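Local coordinates for geranyltranstransferase (PDB 3LOM), which probably joins allylic and homoallylic isoprenoid diphosphates, with magnesium as cofactor, into farnesyl diphosphate and perhaps geranylgeranyl diphosphate, at residues I222-V225 and F226-D230. Residues are numbered along the deposited sequence; the frame is centred on the assembly and turned at random.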
ATOM      1  N   ILE A 222     -17.107  18.164   6.925  1.00 54.51           N
ATOM      2  CA  ILE A 222     -17.209  17.101   7.928  1.00 54.93           C
ATOM      3  C   ILE A 222     -15.821  16.604   8.393  1.00 53.31           C
ATOM      4  O   ILE A 222     -15.598  16.414   9.588  1.00 52.61           O
ATOM      5  CB  ILE A 222     -18.206  15.972   7.485  1.00 59.25           C
ATOM      6  CG1 ILE A 222     -18.981  15.421   8.681  1.00 63.48           C
ATOM      7  CG2 ILE A 222     -17.551  14.881   6.626  1.00 59.44           C
ATOM      8  CD1 ILE A 222     -20.199  16.237   9.027  1.00 53.53           C
ATOM      9  N   GLY A 223     -14.887  16.470   7.449  1.00 54.72           N
ATOM     10  CA  GLY A 223     -13.508  16.079   7.744  1.00 52.91           C
ATOM     11  C   GLY A 223     -12.730  17.115   8.532  1.00 54.75           C
ATOM     12  O   GLY A 223     -11.849  16.778   9.329  1.00 55.36           O
ATOM     13  N   LEU A 224     -13.067  18.380   8.305  1.00 57.54           N
ATOM     14  CA  LEU A 224     -12.481  19.493   9.032  1.00 55.90           C
ATOM     15  C   LEU A 224     -13.033  19.568  10.452  1.00 50.25           C
ATOM     16  O   LEU A 224     -12.268  19.642  11.417  1.00 54.18           O
ATOM     17  CB  LEU A 224     -12.755  20.796   8.277  1.00 57.82           C
ATOM     18  CG  LEU A 224     -12.402  22.158   8.870  1.00 61.52           C
ATOM     19  CD1 LEU A 224     -10.920  22.279   9.224  1.00 61.95           C
ATOM     20  CD2 LEU A 224     -12.811  23.246   7.891  1.00 62.66           C
ATOM     21  N   VAL A 225     -14.357  19.527  10.574  1.00 46.77           N
ATOM     22  CA  VAL A 225     -15.026  19.700  11.871  1.00 51.63           C
ATOM     23  C   VAL A 225     -14.767  18.565  12.888  1.00 51.03           C
ATOM     24  O   VAL A 225     -14.788  18.811  14.097  1.00 55.55           O
ATOM     25  CB  VAL A 225     -16.550  20.017  11.697  1.00 50.09           C
ATOM     26  CG1 VAL A 225     -17.370  18.753  11.469  1.00 56.69           C
ATOM     27  CG2 VAL A 225     -17.081  20.829  12.870  1.00 49.52           C
ATOM     28  N   PHE A 226     -14.503  17.346  12.404  1.00 51.88           N
ATOM     29  CA  PHE A 226     -14.137  16.219  13.285  1.00 55.04           C
ATOM     30  C   PHE A 226     -12.856  16.535  14.052  1.00 56.37           C
ATOM     31  O   PHE A 226     -12.760  16.294  15.259  1.00 57.48           O
ATOM     32  CB  PHE A 226     -13.936  14.920  12.496  1.00 49.34           C
ATOM     33  CG  PHE A 226     -15.207  14.305  11.977  1.00 57.73           C
ATOM     34  CD1 PHE A 226     -16.447  14.623  12.531  1.00 51.06           C
ATOM     35  CD2 PHE A 226     -15.156  13.376  10.942  1.00 41.63           C
ATOM     36  CE1 PHE A 226     -17.612  14.046  12.040  1.00 62.80           C
ATOM     37  CE2 PHE A 226     -16.312  12.791  10.448  1.00 50.56           C
ATOM     38  CZ  PHE A 226     -17.542  13.121  10.999  1.00 66.26           C
ATOM     39  N   GLN A 227     -11.891  17.101  13.331  1.00 58.88           N
ATOM     40  CA  GLN A 227     -10.609  17.508  13.892  1.00 56.54           C
ATOM     41  C   GLN A 227     -10.716  18.713  14.823  1.00 57.14           C
ATOM     42  O   GLN A 227      -9.971  18.811  15.804  1.00 53.29           O
ATOM     43  CB  GLN A 227      -9.626  17.795  12.761  1.00 54.56           C
ATOM     44  CG  GLN A 227      -8.195  17.748  13.194  1.00 67.32           C
ATOM     45  CD  GLN A 227      -7.781  16.400  13.764  1.00 54.33           C
ATOM     46  OE1 GLN A 227      -8.116  15.345  13.218  1.00 68.04           O
ATOM     47  NE2 GLN A 227      -7.047  16.434  14.872  1.00 46.20           N
ATOM     48  N   MET A 228     -11.633  19.627  14.500  1.00 59.35           N
ATOM     49  CA  MET A 228     -11.988  20.728  15.397  1.00 57.98           C
ATOM     50  C   MET A 228     -12.550  20.165  16.704  1.00 58.15           C
ATOM     51  O   MET A 228     -12.125  20.563  17.789  1.00 56.98           O
ATOM     52  CB  MET A 228     -13.004  21.672  14.741  1.00 52.24           C
ATOM     53  CG  MET A 228     -12.427  22.645  13.730  1.00 53.71           C
ATOM     54  SD  MET A 228     -13.694  23.650  12.924  1.00 46.40           S
ATOM     55  CE  MET A 228     -12.671  24.576  11.792  1.00 45.76           C
ATOM     56  N   GLN A 229     -13.485  19.222  16.579  1.00 55.08           N
ATOM     57  CA  GLN A 229     -14.090  18.542  17.727  1.00 60.46           C
ATOM     58  C   GLN A 229     -13.066  17.812  18.589  1.00 58.90           C
ATOM     59  O   GLN A 229     -13.098  17.934  19.812  1.00 54.91           O
ATOM     60  CB  GLN A 229     -15.192  17.577  17.279  1.00 57.55           C
ATOM     61  CG  GLN A 229     -16.511  18.268  16.947  1.00 64.40           C
ATOM     62  CD  GLN A 229     -17.573  17.308  16.448  1.00 58.42           C
ATOM     63  OE1 GLN A 229     -17.360  16.569  15.489  1.00 51.88           O
ATOM     64  NE2 GLN A 229     -18.729  17.326  17.093  1.00 70.85           N
ATOM     65  N   ASP A 230     -12.158  17.082  17.942  1.00 64.59           N
ATOM     66  CA  ASP A 230     -11.100  16.334  18.633  1.00 63.63           C
ATOM     67  C   ASP A 230     -10.192  17.237  19.461  1.00 65.73           C
ATOM     68  O   ASP A 230      -9.875  16.909  20.601  1.00 67.52           O
ATOM     69  CB  ASP A 230     -10.279  15.498  17.643  1.00 58.52           C
ATOM     70  CG  ASP A 230     -11.069  14.329  17.071  1.00 61.23           C
ATOM     71  OD1 ASP A 230     -10.583  13.687  16.112  1.00 53.92           O
ATOM     72  OD2 ASP A 230     -12.181  14.057  17.572  1.00 60.20           O
TER
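I222, one helical turn ahead of F226, crosses the F226 ring at a slant, its CG1 meeting the far end at F226 CZ, 3.6 Å away. The same ring turns one face to the backbone behind it: I222 O sits 3.2 Å above the ring plane, displaced toward the rim near CG. That oxygen also accepts the helical bond from F226 N, at 3.2 Å with an N-H...O angle of 152°, so the main-chain bond and the ring meet at one carbonyl. With CG opposite its own carbonyl carbon (chi1 -72°), F226 sends its ring back toward the start of the helix, over I222. At the ring's edge, in its plane, comes OE1 of Q229; this amide is held by Y274 OH at its oxygen and by the carbonyl of L298 at its nitrogen, which fixes its rotation. Q229 N in turn bonds to V225 O at 2.8 Å.

A second side of the helix carries L224 and M228. The methionine runs out extended beyond CG, and its CE methyl rests against the leucine's branch point, 3.8 Å from L224 CG and almost as near to L224 CD1. Beneath them M228 N bonds to L224 O at 3.1 Å, in the carbonyl plane. F257 touches both side chains, whereas I193, Y274 and L298 touch F226.

These i to i+4 pairs lie on regular alpha-helical hydrogen bonds where helix 209-236 packs against helices 178-201, 263-279 and 289-303, within the all-alpha isoprenoid synthase fold of the FPP/GGPP synthase family.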